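Local coordinates for protein beta-agarase (Persicobacter, PDB 6AII) that probably hydrolyses beta-1,4 linkages of agarose and releases neoagarobiose, as a calcium-binding agarase of glycoside hydrolase family GH16, at residues N207-W212 / Y232-W237; H98-T103 / W291-G296; V135-D140 / I219-K224. One frame throughout, in Å; residues are numbered along the deposited sequence.

Contact 1. Residues N207-W212 / Y232-W237; sequences NGRTDW and YINGKW
A type I' beta hairpin, turning from Ile233 to Lys236, meets the loop 207-212 through Ile233 and Asn234, which face Trp212 and Arg209. It illustrates how a tight turn can dock on a loop through one apolar patch and one shared water. The apolar part is small: CG2 of Ile233 lies 3.8 Å from CZ3 of Trp212, at the benzo end of the indole, the two side chains crossing at about a right angle. That branch is anti to the backbone N of Ile233, which carries it out toward the indole. Ile173 and Tyr204 touch both side chains, and Trp212 NE1 gives its hydrogen to Lys171 O, so the indole is anchored at its far end as well.

The Arg209 guanidinium lies face on over the benzo ring, Trp212 CE3 3.4 Å from its plane beneath its centre and NE 3.6 Å above the ring plane, toward the rim. An extended chain from CG to NE takes it there, and NE donates to Asp211 O at 3.0 Å in a nearly straight bond (167°) within the guanidinium plane, which fixes the rotation of the group. Across the contact, Arg209 NH2 and Asn234 ND2 both donate to one water, at 2.8 Å from NH2 and 3.1 Å from ND2. The other end of that amide is settled too, because Asn234 OD1 accepts from Thr218 N. Replacing Arg209 by an alanine, without a guanidinium, would probably leave that face of Trp212 without its flat partner and the water without one of its two donors.

Within the turn, Ile233 and Lys236 exchange two backbone hydrogen bonds, and Asn234 and Gly235 take the positive phi angles (54° and 83°) of its corners. Asn-Gly is the classic sequence for such a two-residue type I' hairpin.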
loop_
_atom_site.group_PDB
_atom_site.type_symbol
_atom_site.label_atom_id
_atom_site.label_comp_id
_atom_site.label_asym_id
_atom_site.label_seq_id
_atom_site.Cartn_x
_atom_site.Cartn_y
_atom_site.Cartn_z
ATOM N N ASN A 207 10.967 -11.878 13.082
ATOM C CA ASN A 207 11.543 -11.833 14.395
ATOM C C ASN A 207 12.798 -10.956 14.408
ATOM O O ASN A 207 13.689 -11.166 13.535
ATOM C CB ASN A 207 11.927 -13.254 14.853
ATOM C CG ASN A 207 12.606 -13.326 16.216
ATOM O OD1 ASN A 207 13.787 -12.932 16.443
ATOM N ND2 ASN A 207 11.813 -13.753 17.172
ATOM N N GLY A 208 12.850 -9.975 15.317
ATOM C CA GLY A 208 13.959 -9.085 15.485
ATOM C C GLY A 208 13.788 -7.727 14.855
ATOM O O GLY A 208 14.497 -6.785 15.222
ATOM N N ARG A 209 12.942 -7.648 13.804
ATOM C CA ARG A 209 12.814 -6.355 13.086
ATOM C C ARG A 209 11.655 -5.562 13.702
ATOM O O ARG A 209 10.511 -5.999 13.672
ATOM C CB ARG A 209 12.591 -6.591 11.596
ATOM C CG ARG A 209 12.444 -5.279 10.835
ATOM C CD ARG A 209 12.725 -5.371 9.322
ATOM N NE ARG A 209 12.829 -4.037 8.720
ATOM C CZ ARG A 209 13.362 -3.825 7.529
ATOM N NH1 ARG A 209 13.837 -4.856 6.840
ATOM N NH2 ARG A 209 13.487 -2.572 7.080
ATOM N N THR A 210 11.994 -4.420 14.269
ATOM C CA THR A 210 11.000 -3.644 14.994
ATOM C C THR A 210 10.123 -2.755 14.084
ATOM O O THR A 210 8.996 -2.393 14.468
ATOM C CB THR A 210 11.645 -2.755 16.054
ATOM O OG1 THR A 210 12.551 -1.872 15.424
ATOM C CG2 THR A 210 12.370 -3.557 17.112
ATOM N N ASP A 211 10.634 -2.346 12.947
ATOM C CA ASP A 211 9.884 -1.461 12.093
ATOM C C ASP A 211 10.552 -1.461 10.708
ATOM O O ASP A 211 11.651 -2.009 10.556
ATOM C CB ASP A 211 9.889 -0.024 12.620
ATOM C CG ASP A 211 11.287 0.583 12.672
ATOM O OD1 ASP A 211 11.800 1.055 11.653
ATOM O OD2 ASP A 211 11.941 0.396 13.746
ATOM N N TRP A 212 9.910 -0.784 9.759
ATOM C CA TRP A 212 10.347 -0.736 8.361
ATOM C C TRP A 212 10.723 0.699 7.979
ATOM O O TRP A 212 10.703 1.034 6.755
ATOM C CB TRP A 212 9.241 -1.326 7.471
ATOM C CG TRP A 212 8.966 -2.758 7.740
ATOM C CD1 TRP A 212 8.223 -3.244 8.764
ATOM C CD2 TRP A 212 9.571 -3.893 7.092
ATOM N NE1 TRP A 212 8.235 -4.598 8.763
ATOM C CE2 TRP A 212 9.062 -5.035 7.752
ATOM C CE3 TRP A 212 10.404 -4.055 5.977
ATOM C CZ2 TRP A 212 9.439 -6.304 7.431
ATOM C CZ3 TRP A 212 10.762 -5.338 5.638
ATOM C CH2 TRP A 212 10.272 -6.451 6.334
ATOM N N TYR A 232 6.409 -10.032 -2.695
ATOM C CA TYR A 232 7.830 -9.966 -2.615
ATOM C C TYR A 232 8.214 -8.757 -1.773
ATOM O O TYR A 232 7.752 -7.642 -2.011
ATOM C CB TYR A 232 8.433 -9.770 -4.016
ATOM C CG TYR A 232 8.173 -10.973 -4.881
ATOM C CD1 TYR A 232 6.955 -11.150 -5.541
ATOM C CD2 TYR A 232 9.115 -11.953 -4.984
ATOM C CE1 TYR A 232 6.698 -12.309 -6.277
ATOM C CE2 TYR A 232 8.870 -13.117 -5.697
ATOM C CZ TYR A 232 7.660 -13.300 -6.323
ATOM O OH TYR A 232 7.493 -14.458 -7.047
ATOM N N ILE A 233 9.096 -8.959 -0.768
ATOM C CA ILE A 233 9.620 -7.901 0.056
ATOM C C ILE A 233 11.143 -7.910 -0.110
ATOM O O ILE A 233 11.814 -8.946 0.116
ATOM C CB ILE A 233 9.181 -8.061 1.534
ATOM C CG1 ILE A 233 7.666 -7.889 1.641
ATOM C CG2 ILE A 233 9.932 -7.063 2.403
ATOM C CD1 ILE A 233 7.091 -8.170 3.000
ATOM N N ASN A 234 11.725 -6.754 -0.485
ATOM C CA ASN A 234 13.137 -6.626 -0.629
ATOM C C ASN A 234 13.710 -7.679 -1.565
ATOM O O ASN A 234 14.805 -8.195 -1.370
ATOM C CB ASN A 234 13.846 -6.544 0.708
ATOM C CG ASN A 234 13.545 -5.271 1.450
ATOM O OD1 ASN A 234 13.167 -4.260 0.853
ATOM N ND2 ASN A 234 13.723 -5.316 2.779
ATOM N N GLY A 235 12.964 -7.963 -2.616
ATOM C CA GLY A 235 13.419 -8.842 -3.669
ATOM C C GLY A 235 13.230 -10.320 -3.376
ATOM O O GLY A 235 13.694 -11.136 -4.155
ATOM N N LYS A 236 12.665 -10.691 -2.224
ATOM C CA LYS A 236 12.512 -12.049 -1.806
ATOM C C LYS A 236 11.034 -12.395 -1.734
ATOM O O LYS A 236 10.208 -11.679 -1.191
ATOM C CB LYS A 236 13.205 -12.314 -0.458
ATOM C CG LYS A 236 14.719 -12.150 -0.595
ATOM C CD LYS A 236 15.513 -12.326 0.684
ATOM C CE LYS A 236 15.254 -11.232 1.707
ATOM N NZ LYS A 236 15.912 -9.948 1.340
ATOM N N TRP A 237 10.738 -13.569 -2.252
ATOM C CA TRP A 237 9.370 -14.124 -2.126
ATOM C C TRP A 237 8.954 -14.266 -0.661
ATOM O O TRP A 237 9.762 -14.764 0.150
ATOM C CB TRP A 237 9.249 -15.472 -2.846
ATOM C CG TRP A 237 7.925 -16.150 -2.624
ATOM C CD1 TRP A 237 6.773 -15.911 -3.314
ATOM C CD2 TRP A 237 7.540 -17.054 -1.564
ATOM N NE1 TRP A 237 5.739 -16.665 -2.837
ATOM C CE2 TRP A 237 6.184 -17.387 -1.765
ATOM C CE3 TRP A 237 8.222 -17.666 -0.505
ATOM C CZ2 TRP A 237 5.488 -18.240 -0.896
ATOM C CZ3 TRP A 237 7.546 -18.513 0.331
ATOM C CH2 TRP A 237 6.207 -18.796 0.127
HETATM O O HOH W 1 13.791 -2.634 4.253
#

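Contact 2. Residues H98-T103 / W291-G296; sequences HTLPAT and WNALAG
His98 begins the contact with a CH-pi interaction: CD2 of Leu294 sits over one face of its imidazole, 4.0 Å from the ring centroid and 26° off the normal. The methyl is nearest to His98 CG, at 3.7 Å, and therefore lies over the root of the ring, where the two side chains cross at about a right angle. At the other end of the imidazole, NE2 is hydrogen-bonded to Thr96 OG1, which probably limits how the ring can turn.

Thr99 points away from the helix, as the alternation of a strand demands, and binds Thr88 instead. Leu100 returns to the interface. With its CG anti to the carbonyl carbon (chi1 -72°), it brings CD1 to 3.8 Å from CB of Ala293, the short side chain allowing a close approach to the helix. Phe89, from the adjoining strand 86-90, touches both leucines. Further on, Pro101 O and Thr103 OG1 are hydrogen-bonded to the hydroxyl of Tyr298, just beyond the helical segment.

Two alternate residues of a strand thus grip the last turn of a short helix, which closes at Gly296, with positive phi, in a Schellman motif.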
loop_
_atom_site.group_PDB
_atom_site.type_symbol
_atom_site.label_atom_id
_atom_site.label_comp_id
_atom_site.label_asym_id
_atom_site.label_seq_id
_atom_site.Cartn_x
_atom_site.Cartn_y
_atom_site.Cartn_z
ATOM N N HIS A 98 -16.021 12.136 16.770
ATOM C CA HIS A 98 -14.947 12.608 17.625
ATOM C C HIS A 98 -14.150 13.690 16.928
ATOM O O HIS A 98 -14.101 13.702 15.703
ATOM C CB HIS A 98 -13.978 11.443 17.921
ATOM C CG HIS A 98 -14.709 10.304 18.570
ATOM N ND1 HIS A 98 -14.609 10.096 19.910
ATOM C CD2 HIS A 98 -15.504 9.331 18.064
ATOM C CE1 HIS A 98 -15.305 9.017 20.201
ATOM N NE2 HIS A 98 -15.913 8.567 19.125
ATOM N N THR A 99 -13.519 14.546 17.726
ATOM C CA THR A 99 -12.753 15.639 17.173
ATOM C C THR A 99 -11.309 15.493 17.650
ATOM O O THR A 99 -11.050 15.258 18.827
ATOM C CB THR A 99 -13.313 16.997 17.615
ATOM O OG1 THR A 99 -14.665 17.026 17.159
ATOM C CG2 THR A 99 -12.543 18.162 17.035
ATOM N N LEU A 100 -10.353 15.682 16.730
ATOM C CA LEU A 100 -8.958 15.753 17.050
ATOM C C LEU A 100 -8.311 16.865 16.225
ATOM O O LEU A 100 -8.803 17.186 15.186
ATOM C CB LEU A 100 -8.253 14.417 16.720
ATOM C CG LEU A 100 -8.562 13.239 17.655
ATOM C CD1 LEU A 100 -7.916 11.979 17.121
ATOM C CD2 LEU A 100 -8.055 13.485 19.084
ATOM N N PRO A 101 -7.126 17.321 16.667
ATOM C CA PRO A 101 -6.247 18.081 15.752
ATOM C C PRO A 101 -6.061 17.232 14.485
ATOM O O PRO A 101 -5.745 16.036 14.562
ATOM C CB PRO A 101 -4.936 18.315 16.526
ATOM C CG PRO A 101 -5.343 18.104 17.981
ATOM C CD PRO A 101 -6.365 16.984 17.897
ATOM N N ALA A 102 -6.226 17.850 13.338
ATOM C CA ALA A 102 -6.060 17.135 12.083
ATOM C C ALA A 102 -4.564 16.978 11.740
ATOM O O ALA A 102 -3.672 17.644 12.299
ATOM C CB ALA A 102 -6.750 17.880 10.988
ATOM N N THR A 103 -4.337 16.067 10.812
ATOM C CA THR A 103 -3.013 15.999 10.172
ATOM C C THR A 103 -3.221 16.132 8.675
ATOM O O THR A 103 -3.940 15.296 8.057
ATOM C CB THR A 103 -2.275 14.712 10.578
ATOM O OG1 THR A 103 -2.290 14.533 11.988
ATOM C CG2 THR A 103 -0.849 14.666 10.024
ATOM N N TRP A 291 -9.474 4.298 14.037
ATOM C CA TRP A 291 -9.161 3.279 15.126
ATOM C C TRP A 291 -7.771 3.600 15.732
ATOM O O TRP A 291 -7.608 3.733 16.957
ATOM C CB TRP A 291 -9.273 1.827 14.586
ATOM C CG TRP A 291 -8.527 1.446 13.327
ATOM C CD1 TRP A 291 -8.921 1.658 12.025
ATOM C CD2 TRP A 291 -7.324 0.665 13.228
ATOM N NE1 TRP A 291 -8.020 1.124 11.135
ATOM C CE2 TRP A 291 -7.022 0.508 11.848
ATOM C CE3 TRP A 291 -6.447 0.098 14.165
ATOM C CZ2 TRP A 291 -5.882 -0.179 11.403
ATOM C CZ3 TRP A 291 -5.310 -0.555 13.717
ATOM C CH2 TRP A 291 -5.045 -0.713 12.353
ATOM N N ASN A 292 -6.847 3.929 14.866
ATOM C CA ASN A 292 -5.535 4.244 15.345
ATOM C C ASN A 292 -5.537 5.593 16.097
ATOM O O ASN A 292 -4.939 5.741 17.145
ATOM C CB ASN A 292 -4.492 4.218 14.230
ATOM C CG ASN A 292 -4.054 2.817 13.846
ATOM O OD1 ASN A 292 -3.652 2.023 14.705
ATOM N ND2 ASN A 292 -4.061 2.528 12.549
ATOM N N ALA A 293 -6.135 6.612 15.485
ATOM C CA ALA A 293 -6.078 7.938 16.070
ATOM C C ALA A 293 -6.773 7.971 17.437
ATOM O O ALA A 293 -6.174 8.576 18.360
ATOM C CB ALA A 293 -6.691 8.935 15.154
ATOM N N LEU A 294 -7.887 7.231 17.531
ATOM C CA LEU A 294 -8.630 7.274 18.826
ATOM C C LEU A 294 -7.843 6.552 19.931
ATOM O O LEU A 294 -7.978 6.876 21.140
ATOM C CB LEU A 294 -10.012 6.665 18.609
ATOM C CG LEU A 294 -11.007 7.499 17.777
ATOM C CD1 LEU A 294 -12.227 6.699 17.379
ATOM C CD2 LEU A 294 -11.349 8.766 18.517
ATOM N N ALA A 295 -6.961 5.659 19.525
ATOM C CA ALA A 295 -6.087 4.917 20.455
ATOM C C ALA A 295 -4.861 5.734 20.866
ATOM O O ALA A 295 -4.108 5.274 21.760
ATOM C CB ALA A 295 -5.717 3.567 19.814
ATOM N N GLY A 296 -4.578 6.899 20.213
ATOM C CA GLY A 296 -3.435 7.674 20.484
ATOM C C GLY A 296 -2.262 7.352 19.545
ATOM O O GLY A 296 -1.199 8.006 19.647
#

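Contact 3. Residues V135-D140 / I219-K224; sequences VWMISD and IGVYWK
Met137 and Val221 meet tip to tip by plain apolar contact, a worked case of two facing strands meeting through methyl groups. The touching atoms are CE of Met137 and CG1 of Val221, 4.0 Å apart, and segments 135-140 and 219-224 share no hydrogen bond. A bend at the end of the methionine chain (chi3 -66°) means that CE, not the sulfur, meets the valine. On the opposing strand, CG1 of Val221 stands between the backbone N and the carbonyl carbon (chi1 67°), the branch that reaches out to meet it.

The same strands run closer together at one end. The CA atoms of Val135 and Ile219 are 8.6 Å apart, against 10.4 Å between those of Met137 and Val221, so the longer methionine is what spans the wider part. This spacing is that of a beta sandwich: strand 132-139 belongs to the mixed sheet and strand 217-225 to the antiparallel one, and their facing side chains form part of the core of the jelly roll characteristic of GH16 enzymes.

A looser aromatic contact adds to the methyl pair. CE3 of Trp223 lies 4.4 Å from Met137 CE, and the methyl approaches the indole obliquely. Met137 CE therefore has Val221 and Trp223 as neighbours on the opposing strand, while Met280 and Leu282, on the neighbouring strand 280-287 of its own sheet, and Val114 from a loop also touch its side chain.

Polar bonds serve to fix the partners from outside. Trp223 NE1 donates to Leu276 O, satisfying the buried indole nitrogen and probably steadying the ring's rotation. The backbone of Met137 pairs with that of Ile146 on strand 144-151, whose Glu-Ile-Asp-Ile-Cys-Glu sequence is consistent with the active-site signature of the family.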
loop_
_atom_site.group_PDB
_atom_site.type_symbol
_atom_site.label_atom_id
_atom_site.label_comp_id
_atom_site.label_asym_id
_atom_site.label_seq_id
_atom_site.Cartn_x
_atom_site.Cartn_y
_atom_site.Cartn_z
ATOM N N VAL A 135 0.407 1.210 0.080
ATOM C CA VAL A 135 0.571 0.977 -1.354
ATOM C C VAL A 135 -0.481 -0.082 -1.728
ATOM O O VAL A 135 -0.461 -1.198 -1.215
ATOM C CB VAL A 135 1.973 0.482 -1.737
ATOM C CG1 VAL A 135 2.086 0.389 -3.251
ATOM C CG2 VAL A 135 3.066 1.360 -1.190
ATOM N N TRP A 136 -1.433 0.288 -2.585
ATOM C CA TRP A 136 -2.538 -0.613 -2.829
ATOM C C TRP A 136 -3.163 -0.306 -4.183
ATOM O O TRP A 136 -2.809 0.659 -4.795
ATOM C CB TRP A 136 -3.557 -0.599 -1.696
ATOM C CG TRP A 136 -4.133 0.742 -1.356
ATOM C CD1 TRP A 136 -3.496 1.818 -0.796
ATOM C CD2 TRP A 136 -5.494 1.141 -1.537
ATOM N NE1 TRP A 136 -4.370 2.854 -0.582
ATOM C CE2 TRP A 136 -5.599 2.453 -1.044
ATOM C CE3 TRP A 136 -6.599 0.482 -2.091
ATOM C CZ2 TRP A 136 -6.815 3.116 -1.007
ATOM C CZ3 TRP A 136 -7.797 1.152 -2.059
ATOM C CH2 TRP A 136 -7.870 2.474 -1.597
ATOM N N MET A 137 -4.043 -1.183 -4.607
ATOM C CA MET A 137 -4.618 -1.049 -5.937
ATOM C C MET A 137 -6.124 -1.312 -5.839
ATOM O O MET A 137 -6.553 -2.163 -5.065
ATOM C CB MET A 137 -3.965 -2.082 -6.869
ATOM C CG MET A 137 -2.438 -1.982 -6.867
ATOM S SD MET A 137 -1.686 -2.798 -8.308
ATOM C CE MET A 137 -2.114 -4.474 -7.943
ATOM N N ILE A 138 -6.913 -0.631 -6.669
ATOM C CA ILE A 138 -8.377 -0.884 -6.593
ATOM C C ILE A 138 -9.016 -0.629 -7.956
ATOM O O ILE A 138 -8.537 0.190 -8.735
ATOM C CB ILE A 138 -9.076 -0.037 -5.515
ATOM C CG1 ILE A 138 -10.525 -0.508 -5.313
ATOM C CG2 ILE A 138 -9.004 1.416 -5.790
ATOM C CD1 ILE A 138 -11.001 -0.369 -3.918
ATOM N N SER A 139 -10.013 -1.471 -8.218
ATOM C CA SER A 139 -10.805 -1.330 -9.469
ATOM C C SER A 139 -11.659 -0.058 -9.440
ATOM O O SER A 139 -11.971 0.512 -8.399
ATOM C CB SER A 139 -11.615 -2.597 -9.659
ATOM O OG SER A 139 -12.638 -2.691 -8.676
ATOM N N ASP A 140 -12.024 0.416 -10.641
ATOM C CA ASP A 140 -12.749 1.657 -10.740
ATOM C C ASP A 140 -14.102 1.595 -10.018
ATOM O O ASP A 140 -14.554 2.624 -9.514
ATOM C CB ASP A 140 -13.050 2.008 -12.194
ATOM C CG ASP A 140 -11.868 2.438 -13.021
ATOM O OD1 ASP A 140 -10.737 2.543 -12.476
ATOM O OD2 ASP A 140 -12.086 2.685 -14.241
ATOM N N ILE A 219 8.527 -3.415 -2.069
ATOM C CA ILE A 219 7.378 -4.287 -1.883
ATOM C C ILE A 219 6.655 -4.380 -3.222
ATOM O O ILE A 219 6.383 -3.369 -3.871
ATOM C CB ILE A 219 6.428 -3.783 -0.761
ATOM C CG1 ILE A 219 7.237 -3.348 0.440
ATOM C CG2 ILE A 219 5.465 -4.883 -0.399
ATOM C CD1 ILE A 219 6.628 -2.317 1.289
ATOM N N GLY A 220 6.385 -5.617 -3.601
ATOM C CA GLY A 220 5.714 -5.829 -4.873
ATOM C C GLY A 220 4.794 -7.020 -4.889
ATOM O O GLY A 220 4.866 -7.905 -4.010
ATOM N N VAL A 221 3.922 -7.030 -5.906
ATOM C CA VAL A 221 2.978 -8.161 -6.084
ATOM C C VAL A 221 3.024 -8.606 -7.540
ATOM O O VAL A 221 3.072 -7.746 -8.407
ATOM C CB VAL A 221 1.557 -7.789 -5.659
ATOM C CG1 VAL A 221 0.929 -6.751 -6.569
ATOM C CG2 VAL A 221 0.639 -8.992 -5.603
ATOM N N TYR A 222 2.987 -9.926 -7.732
ATOM C CA TYR A 222 2.732 -10.496 -9.037
ATOM C C TYR A 222 1.273 -10.950 -9.022
ATOM O O TYR A 222 0.921 -11.918 -8.366
ATOM C CB TYR A 222 3.688 -11.656 -9.342
ATOM C CG TYR A 222 3.531 -12.332 -10.698
ATOM C CD1 TYR A 222 2.968 -11.640 -11.763
ATOM C CD2 TYR A 222 4.009 -13.616 -10.893
ATOM C CE1 TYR A 222 2.862 -12.247 -13.011
ATOM C CE2 TYR A 222 3.938 -14.212 -12.149
ATOM C CZ TYR A 222 3.351 -13.526 -13.185
ATOM O OH TYR A 222 3.233 -14.034 -14.465
ATOM N N TRP A 223 0.452 -10.214 -9.750
ATOM C CA TRP A 223 -0.904 -10.593 -9.986
ATOM C C TRP A 223 -0.924 -11.424 -11.290
ATOM O O TRP A 223 -0.941 -10.843 -12.363
ATOM C CB TRP A 223 -1.782 -9.356 -10.070
ATOM C CG TRP A 223 -3.239 -9.537 -10.384
ATOM C CD1 TRP A 223 -3.983 -10.688 -10.384
ATOM C CD2 TRP A 223 -4.102 -8.475 -10.838
ATOM N NE1 TRP A 223 -5.285 -10.362 -10.727
ATOM C CE2 TRP A 223 -5.368 -9.043 -11.056
ATOM C CE3 TRP A 223 -3.917 -7.081 -11.007
ATOM C CZ2 TRP A 223 -6.456 -8.248 -11.478
ATOM C CZ3 TRP A 223 -4.988 -6.316 -11.431
ATOM C CH2 TRP A 223 -6.243 -6.906 -11.640
ATOM N N LYS A 224 -0.778 -12.701 -11.113
ATOM C CA LYS A 224 -0.411 -13.608 -12.208
ATOM C C LYS A 224 -1.663 -13.981 -13.038
ATOM O O LYS A 224 -1.661 -13.935 -14.301
ATOM C CB LYS A 224 0.252 -14.857 -11.662
ATOM C CG LYS A 224 0.531 -15.891 -12.729
ATOM C CD LYS A 224 1.336 -17.052 -12.167
ATOM C CE LYS A 224 1.642 -18.150 -13.160
ATOM N NZ LYS A 224 2.530 -19.125 -12.485
#

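The three contacts sample different levels of one beta-sandwich domain. Contact 3 lies nearest the middle, about 8 Å from the chain centre. Contact 1 is centred about 18 Å from it and touches it: strands 217-225 and 228-233 are consecutive neighbours in the antiparallel sheet, and Tyr232 O is probably hydrogen-bonded to Gly220 N. Contact 2 stands apart, about 28 Å from contact 3 between centres, yet its strand 97-110 belongs to the same mixed sheet as strand 132-139. Along the chain, contact 2 spans the other two, whose segments alternate (135-140, 207-212, 219-224, 232-237). Contact 3 thus ties the two sheets in the core; contacts 1 and 2 fasten a peripheral loop and short helix.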